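Long-range contacts in ferric-siderophore receptor protein (Streptomyces coelicolor, PDB 6ENK), which binds iron-loaded desferrioxamine B, a hydroxamate siderophore, and probably hands it on for uptake into the cell as other solute-binding proteins do: residues Ala46-Phe51 and Tyr61-Lys66; Asn217-Leu222 and Ile294-Glu299; Gly204-Asp209 and Ile263-Arg268. One frame throughout, in Å; residues are numbered along the deposited sequence.

Interaction 1 (Ala46-Phe51 and Tyr61-Lys66)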
loop_
_atom_site.group_PDB
_atom_site.type_symbol
_atom_site.label_atom_id
_atom_site.label_comp_id
_atom_site.label_asym_id
_atom_site.label_seq_id
_atom_site.Cartn_x
_atom_site.Cartn_y
_atom_site.Cartn_z
ATOM N N ALA A 46 14.887 -20.288 -0.723
ATOM C CA ALA A 46 14.065 -20.829 0.344
ATOM C C ALA A 46 13.965 -19.838 1.493
ATOM O O ALA A 46 12.956 -19.826 2.180
ATOM C CB ALA A 46 14.639 -22.150 0.841
ATOM N N ASN A 47 15.006 -19.017 1.699
ATOM C CA ASN A 47 15.064 -18.094 2.829
ATOM C C ASN A 47 14.820 -16.671 2.334
ATOM O O ASN A 47 15.739 -15.870 2.216
ATOM C CB ASN A 47 16.401 -18.193 3.555
ATOM C CG ASN A 47 16.667 -19.579 4.105
ATOM O OD1 ASN A 47 15.754 -20.387 4.246
ATOM N ND2 ASN A 47 17.912 -19.831 4.481
ATOM N N ILE A 48 13.562 -16.393 2.041
ATOM C CA ILE A 48 13.122 -15.085 1.598
ATOM C C ILE A 48 12.813 -14.206 2.814
ATOM O O ILE A 48 12.142 -14.647 3.760
ATOM C CB ILE A 48 11.849 -15.204 0.735
ATOM C CG1 ILE A 48 12.105 -16.102 -0.499
ATOM C CG2 ILE A 48 11.367 -13.823 0.299
ATOM C CD1 ILE A 48 10.848 -16.453 -1.294
ATOM N N VAL A 49 13.307 -12.973 2.788
ATOM C CA VAL A 49 12.951 -11.948 3.770
ATOM C C VAL A 49 12.277 -10.829 3.001
ATOM O O VAL A 49 12.773 -10.421 1.946
ATOM C CB VAL A 49 14.187 -11.450 4.544
ATOM C CG1 VAL A 49 13.869 -10.220 5.376
ATOM C CG2 VAL A 49 14.719 -12.578 5.420
ATOM N N ALA A 50 11.139 -10.340 3.500
ATOM C CA ALA A 50 10.372 -9.340 2.760
ATOM C C ALA A 50 9.740 -8.282 3.641
ATOM O O ALA A 50 9.360 -8.552 4.782
ATOM C CB ALA A 50 9.300 -10.007 1.938
ATOM N N PHE A 51 9.571 -7.094 3.078
ATOM C CA PHE A 51 8.702 -6.103 3.689
ATOM C C PHE A 51 7.363 -6.764 3.953
ATOM O O PHE A 51 6.882 -7.550 3.100
ATOM C CB PHE A 51 8.501 -4.919 2.750
ATOM C CG PHE A 51 7.604 -3.859 3.307
ATOM C CD1 PHE A 51 7.969 -3.169 4.453
ATOM C CD2 PHE A 51 6.385 -3.553 2.693
ATOM C CE1 PHE A 51 7.153 -2.187 4.988
ATOM C CE2 PHE A 51 5.552 -2.580 3.240
ATOM C CZ PHE A 51 5.934 -1.904 4.387
ATOM N N TYR A 61 -0.271 -15.885 -3.301
ATOM C CA TYR A 61 0.123 -16.746 -4.417
ATOM C C TYR A 61 0.792 -18.047 -3.964
ATOM O O TYR A 61 1.259 -18.824 -4.795
ATOM C CB TYR A 61 1.032 -15.964 -5.377
ATOM C CG TYR A 61 0.355 -14.747 -5.946
ATOM C CD1 TYR A 61 -0.783 -14.878 -6.740
ATOM C CD2 TYR A 61 0.827 -13.463 -5.693
ATOM C CE1 TYR A 61 -1.436 -13.767 -7.249
ATOM C CE2 TYR A 61 0.200 -12.342 -6.226
ATOM C CZ TYR A 61 -0.942 -12.503 -7.007
ATOM O OH TYR A 61 -1.598 -11.418 -7.561
ATOM N N GLY A 62 0.812 -18.306 -2.662
ATOM C CA GLY A 62 1.349 -19.560 -2.130
ATOM C C GLY A 62 2.835 -19.558 -1.879
ATOM O O GLY A 62 3.401 -20.627 -1.656
ATOM N N VAL A 63 3.477 -18.379 -1.895
ATOM C CA VAL A 63 4.911 -18.263 -1.614
ATOM C C VAL A 63 5.130 -17.846 -0.146
ATOM O O VAL A 63 4.706 -16.758 0.266
ATOM C CB VAL A 63 5.580 -17.243 -2.556
ATOM C CG1 VAL A 63 7.073 -17.101 -2.262
ATOM C CG2 VAL A 63 5.356 -17.652 -4.000
ATOM N N GLU A 64 5.812 -18.711 0.604
ATOM C CA GLU A 64 6.141 -18.484 2.008
ATOM C C GLU A 64 7.439 -17.687 2.100
ATOM O O GLU A 64 8.358 -17.847 1.275
ATOM C CB GLU A 64 6.308 -19.832 2.742
ATOM C CG GLU A 64 6.464 -19.754 4.262
ATOM C CD GLU A 64 7.307 -20.881 4.885
ATOM O OE1 GLU A 64 8.242 -21.434 4.251
ATOM O OE2 GLU A 64 7.039 -21.204 6.058
ATOM N N VAL A 65 7.486 -16.817 3.103
ATOM C CA VAL A 65 8.651 -16.016 3.412
ATOM C C VAL A 65 9.111 -16.440 4.820
ATOM O O VAL A 65 8.301 -16.898 5.632
ATOM C CB VAL A 65 8.254 -14.523 3.294
ATOM C CG1 VAL A 65 9.315 -13.602 3.798
ATOM C CG2 VAL A 65 7.955 -14.164 1.848
ATOM N N LYS A 66 10.403 -16.316 5.099
ATOM C CA LYS A 66 10.956 -16.707 6.400
ATOM C C LYS A 66 10.957 -15.557 7.396
ATOM O O LYS A 66 10.705 -15.773 8.584
ATOM C CB LYS A 66 12.369 -17.284 6.271
ATOM C CG LYS A 66 12.463 -18.616 5.521
ATOM C CD LYS A 66 11.634 -19.754 6.118
ATOM C CE LYS A 66 11.692 -21.013 5.261
ATOM N NZ LYS A 66 13.083 -21.497 5.049
HETATM O O HOH W 1 11.136 -18.082 2.363
#

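Interaction 2 (Asn217-Leu222 and Ile294-Glu299). With BJ5 (desferrioxamine B), chain E.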
loop_
_atom_site.group_PDB
_atom_site.type_symbol
_atom_site.label_atom_id
_atom_site.label_comp_id
_atom_site.label_asym_id
_atom_site.label_seq_id
_atom_site.Cartn_x
_atom_site.Cartn_y
_atom_site.Cartn_z
ATOM N N ASN A 217 -1.596 11.988 -8.309
ATOM C CA ASN A 217 -0.318 11.753 -8.992
ATOM C C ASN A 217 0.694 11.100 -8.041
ATOM O O ASN A 217 0.786 11.468 -6.876
ATOM C CB ASN A 217 0.260 13.050 -9.553
ATOM C CG ASN A 217 1.457 12.818 -10.467
ATOM O OD1 ASN A 217 1.421 11.933 -11.326
ATOM N ND2 ASN A 217 2.520 13.634 -10.298
ATOM N N LEU A 218 1.443 10.138 -8.582
ATOM C CA LEU A 218 2.533 9.408 -7.893
ATOM C C LEU A 218 2.091 8.168 -7.123
ATOM O O LEU A 218 2.885 7.220 -6.999
ATOM C CB LEU A 218 3.431 10.296 -7.022
ATOM C CG LEU A 218 4.006 11.573 -7.637
ATOM C CD1 LEU A 218 4.908 12.218 -6.604
ATOM C CD2 LEU A 218 4.743 11.324 -8.945
ATOM N N SER A 219 0.857 8.151 -6.604
ATOM C CA SER A 219 0.350 7.008 -5.830
ATOM C C SER A 219 -0.256 5.964 -6.764
ATOM O O SER A 219 -1.095 6.296 -7.608
ATOM C CB SER A 219 -0.711 7.446 -4.819
ATOM O OG SER A 219 -0.141 8.183 -3.747
ATOM N N VAL A 220 0.104 4.693 -6.583
ATOM C CA VAL A 220 -0.416 3.639 -7.476
ATOM C C VAL A 220 -1.917 3.403 -7.333
ATOM O O VAL A 220 -2.612 3.208 -8.349
ATOM C CB VAL A 220 0.361 2.293 -7.357
ATOM C CG1 VAL A 220 1.810 2.509 -7.705
ATOM C CG2 VAL A 220 0.242 1.668 -5.968
ATOM N N ASP A 221 -2.429 3.427 -6.104
ATOM C CA ASP A 221 -3.890 3.267 -5.911
ATOM C C ASP A 221 -4.669 4.446 -6.489
ATOM O O ASP A 221 -5.591 4.254 -7.318
ATOM C CB ASP A 221 -4.279 2.993 -4.448
ATOM C CG ASP A 221 -3.931 4.129 -3.491
ATOM O OD1 ASP A 221 -2.910 4.825 -3.690
ATOM O OD2 ASP A 221 -4.681 4.289 -2.504
ATOM N N LEU A 222 -4.285 5.659 -6.104
ATOM C CA LEU A 222 -5.038 6.847 -6.528
ATOM C C LEU A 222 -4.933 7.093 -8.046
ATOM O O LEU A 222 -5.911 7.503 -8.666
ATOM C CB LEU A 222 -4.659 8.093 -5.712
ATOM C CG LEU A 222 -4.679 7.919 -4.188
ATOM C CD1 LEU A 222 -4.215 9.190 -3.523
ATOM C CD2 LEU A 222 -6.078 7.520 -3.736
ATOM N N ILE A 294 -14.209 6.312 4.889
ATOM C CA ILE A 294 -13.748 4.919 4.799
ATOM C C ILE A 294 -12.219 4.887 4.831
ATOM O O ILE A 294 -11.587 5.928 4.893
ATOM C CB ILE A 294 -14.264 4.231 3.513
ATOM C CG1 ILE A 294 -13.657 4.878 2.250
ATOM C CG2 ILE A 294 -15.804 4.255 3.466
ATOM C CD1 ILE A 294 -13.840 4.066 0.988
ATOM N N ALA A 295 -11.657 3.682 4.775
ATOM C CA ALA A 295 -10.228 3.470 4.728
ATOM C C ALA A 295 -9.657 3.698 3.308
ATOM O O ALA A 295 -10.295 3.389 2.305
ATOM C CB ALA A 295 -9.902 2.069 5.227
ATOM N N ARG A 296 -8.451 4.265 3.253
ATOM C CA ARG A 296 -7.563 4.149 2.111
ATOM C C ARG A 296 -6.376 3.331 2.550
ATOM O O ARG A 296 -5.872 3.551 3.663
ATOM C CB ARG A 296 -7.031 5.510 1.703
ATOM C CG ARG A 296 -6.054 5.422 0.535
ATOM C CD ARG A 296 -5.380 6.742 0.244
ATOM N NE ARG A 296 -4.312 6.474 -0.710
ATOM C CZ ARG A 296 -3.237 7.225 -0.933
ATOM N NH1 ARG A 296 -3.010 8.344 -0.253
ATOM N NH2 ARG A 296 -2.335 6.802 -1.818
ATOM N N SER A 297 -5.893 2.435 1.685
ATOM C CA SER A 297 -4.602 1.773 1.923
ATOM C C SER A 297 -3.545 2.384 1.001
ATOM O O SER A 297 -3.434 1.952 -0.147
ATOM C CB SER A 297 -4.705 0.280 1.649
ATOM O OG SER A 297 -5.638 -0.350 2.492
ATOM N N PRO A 298 -2.782 3.405 1.475
ATOM C CA PRO A 298 -1.745 3.997 0.599
ATOM C C PRO A 298 -0.594 3.068 0.201
ATOM O O PRO A 298 0.138 3.377 -0.739
ATOM C CB PRO A 298 -1.221 5.206 1.407
ATOM C CG PRO A 298 -2.212 5.436 2.476
ATOM C CD PRO A 298 -2.831 4.103 2.769
ATOM N N GLU A 299 -0.438 1.955 0.920
ATOM C CA GLU A 299 0.474 0.863 0.549
ATOM C C GLU A 299 -0.348 -0.414 0.311
ATOM O O GLU A 299 -0.411 -1.303 1.182
ATOM C CB GLU A 299 1.474 0.615 1.662
ATOM C CG GLU A 299 2.374 1.791 1.933
ATOM C CD GLU A 299 3.462 1.461 2.940
ATOM O OE1 GLU A 299 4.098 0.410 2.796
ATOM O OE2 GLU A 299 3.697 2.267 3.867
HETATM FE FE BJ5 E . 4.829 8.604 4.279
HETATM O O11 BJ5 E . 4.919 7.429 5.875
HETATM O O12 BJ5 E . 6.762 8.212 4.017
HETATM O O21 BJ5 E . 4.787 9.723 2.658
HETATM O O22 BJ5 E . 4.420 7.098 3.061
HETATM O O31 BJ5 E . 2.910 9.002 4.613
HETATM O O32 BJ5 E . 5.186 10.155 5.488
HETATM N N11 BJ5 E . 6.094 6.857 5.752
HETATM C C11 BJ5 E . 7.148 7.415 4.968
HETATM C C12 BJ5 E . 8.601 7.074 5.054
HETATM C C13 BJ5 E . 9.503 8.239 4.637
HETATM C C14 BJ5 E . 9.861 8.217 3.167
HETATM O O13 BJ5 E . 10.930 7.755 2.770
HETATM N N12 BJ5 E . 8.992 8.780 2.327
HETATM C C15 BJ5 E . 9.331 9.176 0.960
HETATM C C16 BJ5 E . 8.613 8.365 -0.088
HETATM C C18 BJ5 E . 6.380 9.626 0.023
HETATM C C17 BJ5 E . 7.098 8.295 0.054
HETATM C C19 BJ5 E . 4.893 9.513 0.321
HETATM N N21 BJ5 E . 4.635 8.914 1.645
HETATM C C21 BJ5 E . 4.251 7.542 1.838
HETATM C C22 BJ5 E . 3.855 6.553 0.789
HETATM C C23 BJ5 E . 2.397 6.109 0.896
HETATM C C24 BJ5 E . 1.423 7.236 0.679
HETATM O O23 BJ5 E . 1.063 7.568 -0.439
HETATM N N22 BJ5 E . 0.962 7.841 1.772
HETATM C C25 BJ5 E . -0.136 8.801 1.793
HETATM C C26 BJ5 E . -0.129 9.626 3.050
HETATM C C27 BJ5 E . 0.930 10.715 3.069
HETATM C C28 BJ5 E . 1.054 11.462 4.382
HETATM C C29 BJ5 E . 1.523 10.607 5.557
HETATM N N31 BJ5 E . 2.877 10.078 5.346
HETATM C C31 BJ5 E . 4.042 10.747 5.800
HETATM C C32 BJ5 E . 4.049 12.053 6.546
HETATM C C39 BJ5 E . 6.285 5.628 6.511
HETATM C C40 BJ5 E . 6.244 5.863 8.000
HETATM C C41 BJ5 E . 6.954 7.135 8.457
HETATM C C42 BJ5 E . 7.898 6.969 9.642
HETATM C C43 BJ5 E . 7.317 7.423 10.967
HETATM N N44 BJ5 E . 5.876 7.212 11.075
HETATM O O HOH W 2 0.877 5.498 -2.408
HETATM O O HOH W 3 -0.324 9.240 -1.597
HETATM O O HOH W 4 -6.429 2.262 -1.256
#

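Interaction 3 (Gly204-Asp209 and Ile263-Arg268). With BJ5 (desferrioxamine B), chain E.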
loop_
_atom_site.group_PDB
_atom_site.type_symbol
_atom_site.label_atom_id
_atom_site.label_comp_id
_atom_site.label_asym_id
_atom_site.label_seq_id
_atom_site.Cartn_x
_atom_site.Cartn_y
_atom_site.Cartn_z
ATOM N N GLY A 204 -6.949 11.426 2.624
ATOM C CA GLY A 204 -6.362 12.026 3.816
ATOM C C GLY A 204 -5.505 11.066 4.632
ATOM O O GLY A 204 -5.558 9.866 4.447
ATOM N N SER A 205 -4.720 11.634 5.528
ATOM C CA SER A 205 -3.907 10.895 6.503
ATOM C C SER A 205 -3.730 11.812 7.703
ATOM O O SER A 205 -3.375 12.994 7.536
ATOM C CB SER A 205 -2.539 10.512 5.878
ATOM O OG SER A 205 -1.729 9.759 6.784
ATOM N N ALA A 206 -3.969 11.288 8.905
ATOM C CA ALA A 206 -3.932 12.055 10.145
ATOM C C ALA A 206 -2.677 11.765 10.980
ATOM O O ALA A 206 -2.260 10.612 11.133
ATOM C CB ALA A 206 -5.181 11.766 10.979
ATOM N N SER A 207 -2.086 12.832 11.495
ATOM C CA SER A 207 -1.030 12.781 12.501
ATOM C C SER A 207 -1.310 13.862 13.539
ATOM O O SER A 207 -2.150 14.737 13.308
ATOM C CB SER A 207 0.345 13.021 11.875
ATOM O OG SER A 207 0.487 14.369 11.494
ATOM N N PRO A 208 -0.601 13.823 14.682
ATOM C CA PRO A 208 -0.851 14.869 15.684
ATOM C C PRO A 208 -0.551 16.268 15.182
ATOM O O PRO A 208 -1.343 17.155 15.400
ATOM C CB PRO A 208 0.088 14.485 16.826
ATOM C CG PRO A 208 0.176 12.989 16.718
ATOM C CD PRO A 208 0.181 12.709 15.243
ATOM N N ASP A 209 0.550 16.453 14.468
ATOM C CA ASP A 209 0.915 17.797 14.007
ATOM C C ASP A 209 0.077 18.287 12.820
ATOM O O ASP A 209 -0.233 19.475 12.737
ATOM C CB ASP A 209 2.404 17.849 13.643
ATOM C CG ASP A 209 3.310 17.775 14.861
ATOM O OD1 ASP A 209 2.834 17.947 16.007
ATOM O OD2 ASP A 209 4.513 17.521 14.668
ATOM N N ILE A 263 -14.363 10.899 2.327
ATOM C CA ILE A 263 -12.959 11.000 2.768
ATOM C C ILE A 263 -12.407 9.589 2.925
ATOM O O ILE A 263 -13.024 8.740 3.607
ATOM C CB ILE A 263 -12.808 11.778 4.090
ATOM C CG1 ILE A 263 -13.309 13.226 3.889
ATOM C CG2 ILE A 263 -11.343 11.814 4.504
ATOM C CD1 ILE A 263 -13.475 14.020 5.163
ATOM N N ILE A 264 -11.285 9.324 2.254
ATOM C CA ILE A 264 -10.603 8.041 2.374
ATOM C C ILE A 264 -9.334 8.304 3.206
ATOM O O ILE A 264 -8.518 9.180 2.874
ATOM C CB ILE A 264 -10.374 7.322 1.007
ATOM C CG1 ILE A 264 -9.397 8.070 0.075
ATOM C CG2 ILE A 264 -11.694 7.083 0.291
ATOM C CD1 ILE A 264 -9.170 7.316 -1.229
ATOM N N MET A 265 -9.252 7.634 4.346
ATOM C CA MET A 265 -8.234 7.908 5.366
ATOM C C MET A 265 -7.216 6.770 5.431
ATOM O O MET A 265 -7.580 5.607 5.589
ATOM C CB MET A 265 -8.880 8.126 6.750
ATOM C CG MET A 265 -9.647 9.450 6.882
ATOM S SD MET A 265 -8.608 10.900 6.591
ATOM C CE MET A 265 -7.632 10.914 8.090
ATOM N N ASP A 266 -5.945 7.140 5.288
ATOM C CA ASP A 266 -4.794 6.288 5.524
ATOM C C ASP A 266 -5.014 5.346 6.739
ATOM O O ASP A 266 -5.334 5.786 7.846
ATOM C CB ASP A 266 -3.592 7.201 5.738
ATOM C CG ASP A 266 -2.255 6.505 5.729
ATOM O OD1 ASP A 266 -2.108 5.260 5.697
ATOM O OD2 ASP A 266 -1.278 7.287 5.727
ATOM N N ASP A 267 -4.808 4.053 6.487
ATOM C CA ASP A 267 -5.036 2.970 7.446
ATOM C C ASP A 267 -3.778 2.447 8.145
ATOM O O ASP A 267 -3.853 1.506 8.940
ATOM C CB ASP A 267 -5.795 1.816 6.744
ATOM C CG ASP A 267 -4.985 1.132 5.616
ATOM O OD1 ASP A 267 -3.857 1.562 5.290
ATOM O OD2 ASP A 267 -5.495 0.155 5.039
ATOM N N ARG A 268 -2.619 3.043 7.855
ATOM C CA ARG A 268 -1.351 2.476 8.300
ATOM C C ARG A 268 -1.067 2.782 9.774
ATOM O O ARG A 268 -1.548 3.769 10.331
ATOM C CB ARG A 268 -0.201 2.971 7.408
ATOM C CG ARG A 268 -0.297 2.447 5.965
ATOM C CD ARG A 268 0.764 3.005 5.048
ATOM N NE ARG A 268 0.663 4.452 5.021
ATOM C CZ ARG A 268 1.656 5.315 4.828
ATOM N NH1 ARG A 268 2.888 4.914 4.534
ATOM N NH2 ARG A 268 1.376 6.613 4.883
HETATM FE FE BJ5 E . 4.829 8.604 4.279
HETATM O O11 BJ5 E . 4.919 7.429 5.875
HETATM O O12 BJ5 E . 6.762 8.212 4.017
HETATM O O21 BJ5 E . 4.787 9.723 2.658
HETATM O O22 BJ5 E . 4.420 7.098 3.061
HETATM O O31 BJ5 E . 2.910 9.002 4.613
HETATM O O32 BJ5 E . 5.186 10.155 5.488
HETATM N N11 BJ5 E . 6.094 6.857 5.752
HETATM C C11 BJ5 E . 7.148 7.415 4.968
HETATM C C12 BJ5 E . 8.601 7.074 5.054
HETATM C C13 BJ5 E . 9.503 8.239 4.637
HETATM C C14 BJ5 E . 9.861 8.217 3.167
HETATM O O13 BJ5 E . 10.930 7.755 2.770
HETATM N N12 BJ5 E . 8.992 8.780 2.327
HETATM C C15 BJ5 E . 9.331 9.176 0.960
HETATM C C16 BJ5 E . 8.613 8.365 -0.088
HETATM C C18 BJ5 E . 6.380 9.626 0.023
HETATM C C17 BJ5 E . 7.098 8.295 0.054
HETATM C C19 BJ5 E . 4.893 9.513 0.321
HETATM N N21 BJ5 E . 4.635 8.914 1.645
HETATM C C21 BJ5 E . 4.251 7.542 1.838
HETATM C C22 BJ5 E . 3.855 6.553 0.789
HETATM C C23 BJ5 E . 2.397 6.109 0.896
HETATM C C24 BJ5 E . 1.423 7.236 0.679
HETATM O O23 BJ5 E . 1.063 7.568 -0.439
HETATM N N22 BJ5 E . 0.962 7.841 1.772
HETATM C C25 BJ5 E . -0.136 8.801 1.793
HETATM C C26 BJ5 E . -0.129 9.626 3.050
HETATM C C27 BJ5 E . 0.930 10.715 3.069
HETATM C C28 BJ5 E . 1.054 11.462 4.382
HETATM C C29 BJ5 E . 1.523 10.607 5.557
HETATM N N31 BJ5 E . 2.877 10.078 5.346
HETATM C C31 BJ5 E . 4.042 10.747 5.800
HETATM C C32 BJ5 E . 4.049 12.053 6.546
HETATM C C39 BJ5 E . 6.285 5.628 6.511
HETATM C C40 BJ5 E . 6.244 5.863 8.000
HETATM C C41 BJ5 E . 6.954 7.135 8.457
HETATM C C42 BJ5 E . 7.898 6.969 9.642
HETATM C C43 BJ5 E . 7.317 7.423 10.967
HETATM N N44 BJ5 E . 5.876 7.212 11.075
HETATM O O HOH W 5 -5.103 8.420 8.942
#

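Interaction 1 (Ala46-Phe51 and Tyr61-Lys66)
Lys66 and Ile48 carry the polar side of this contact, between the start of strand 48-51 and the loop that leads from helix 52-59 to strand 67-69. The backbone N of Lys66 donates to Ile48 O at 2.8 Å. Its side chain then folds back along the opposite segment: bends at chi2 (-58°) and chi4 (57°) bring NZ round to Asn47 OD1, 3.0 Å away, with a weak bond to the carbonyl O of Ala46. A long, flexible lysine suits this partly exposed position, since its methylenes lie over the Ala46 carbonyl while the ammonium finds two neutral oxygens. Asn47 serves both sides, for its ND2 donates to Ala110 O, which fixes the amide's orientation and leaves OD1 turned to the lysine. A water between the segments accepts from Ile48 N and donates to Glu64 O.

The apolar part is made largely of branched side chains, with Ile48 crossing both valines at about a right angle. Ile48 CG2 meets Val65 CG2 at 3.8 Å, and the far end of the same isoleucine, CD1, reaches Val63 CG1. Val65 CG1, anti to the backbone N (chi1 171°), packs on the methyl of Ala50 at 4.0 Å; a small residue there leaves room for it. Leu58 of helix 52-59 lies against both valines.

The chemistry implies a beta-alpha-beta connection in which aliphatic packing holds the returning loop against strand 48-51 and Leu58 of the helix, while lysine, water and one backbone bond satisfy polar atoms at and just before the start of that strand.

Interaction 2 (Asn217-Leu222 and Ile294-Glu299)
Arg296 and Asp221 meet side-on, two nitrogens to two oxygens, and form the tight half of this contact between the start of helix 220-227 and the end of strand 293-296. NE donates to Asp221 OD2 at 2.9 Å and NH2 to OD1 at 2.8 Å, the first bond almost straight at 169°. Both oxygens use their syn lone pairs, and the carboxylate and guanidinium planes lie only 13° apart. The arginine gets there with its chain extended from CG to NE, whereas Asp221 CG sits between its own backbone N and carbonyl carbon (chi1 63°), which brings the carboxylate up to the edge that carries NE and NH2.

The guanidinium is also sandwiched. Leu222 CD1 rests over the centre of one face, 3.4 Å from Arg296 CZ, and Pro298 CB covers the opposite face. Two apolar groups suit these places because they cover the flat cation without competing for its edge, and they probably keep water off its faces, leaving it to approach at the edge.

Beyond this the contact loosens into water. One molecule joins Asp221 OD2 to Ser297 N. Two others lie toward the ligand: one accepts from Ser219 OG and donates to Pro298 O and to the amide oxygen O23 of desferrioxamine B, while the second accepts from Arg296 NH1. Pro298 touches the siderophore directly, its CB 3.4 Å from C24.

Ion pair and waters together form part of the desferrioxamine B site, in the ligand cleft expected of a periplasmic binding protein fold, where the end of strand 293-296 meets the N-terminus of helix 220-227.

Interaction 3 (Gly204-Asp209 and Ile263-Arg268)
Ser205 OG donates to Asp266 OD2 at 2.7 Å, meeting the carboxylate on its anti side, while Arg268 takes the syn side of the same oxygen. Arg268 grips Asp266 side-on, NE to OD1 and NH2 to OD2 (2.9 Å), and the backbone N of Arg268 also reaches OD1, from above the carboxylate plane, closing an Asx turn. So held, the guanidinium presents NH2 to the ligand's hydroxamate oxygen O31 at 2.9 Å and NH1 to O22 at 3.0 Å, both oxygens bound to the iron. With an alanine at Asp266, the guanidinium would probably lose its two-point support and be less firmly directed at the hydroxamates, and Ser205 OG would lose this acceptor.

Behind this shell run parallel neighbours of the mixed sheet, strands 201-206 and 262-266. Gly204 N donates to Ile264 O at 2.8 Å, nearly straight, and Asp266 N returns a bond to Gly204 O, which sets the aspartate at the strand's end, facing the ligand. Met265, bent at chi2 and chi3 (-59° and -73°), curls over Gly204, where a side chain would collide with its sulfur, and brings CE to Ala206 CB at 3.9 Å. Farther out, Glu299 pairs with Arg268 NH1.

Overall arrangement
Interactions 2 and 3 are close neighbours, with centres 11 Å apart, and share one sheet: Arg296 N lies 2.8 Å from Met265 O, and Ser297 OG 2.6 Å from Asp267 OD2, both probable hydrogen bonds. Their segments alternate along the chain, and together they border desferrioxamine B, interaction 3 through direct bonds to iron-bound oxygens and interaction 2 mostly through water and Pro298. Interaction 1 belongs to the other, parallel sheet, its centre about 25 Å from that of interaction 2 and 30 Å from that of interaction 3. It still meets interaction 2, since Phe51 CE2 packs 3.4 Å from Glu299 OE1, so the loop after strand 293-296 meets the end of strand 48-51 near the ligand.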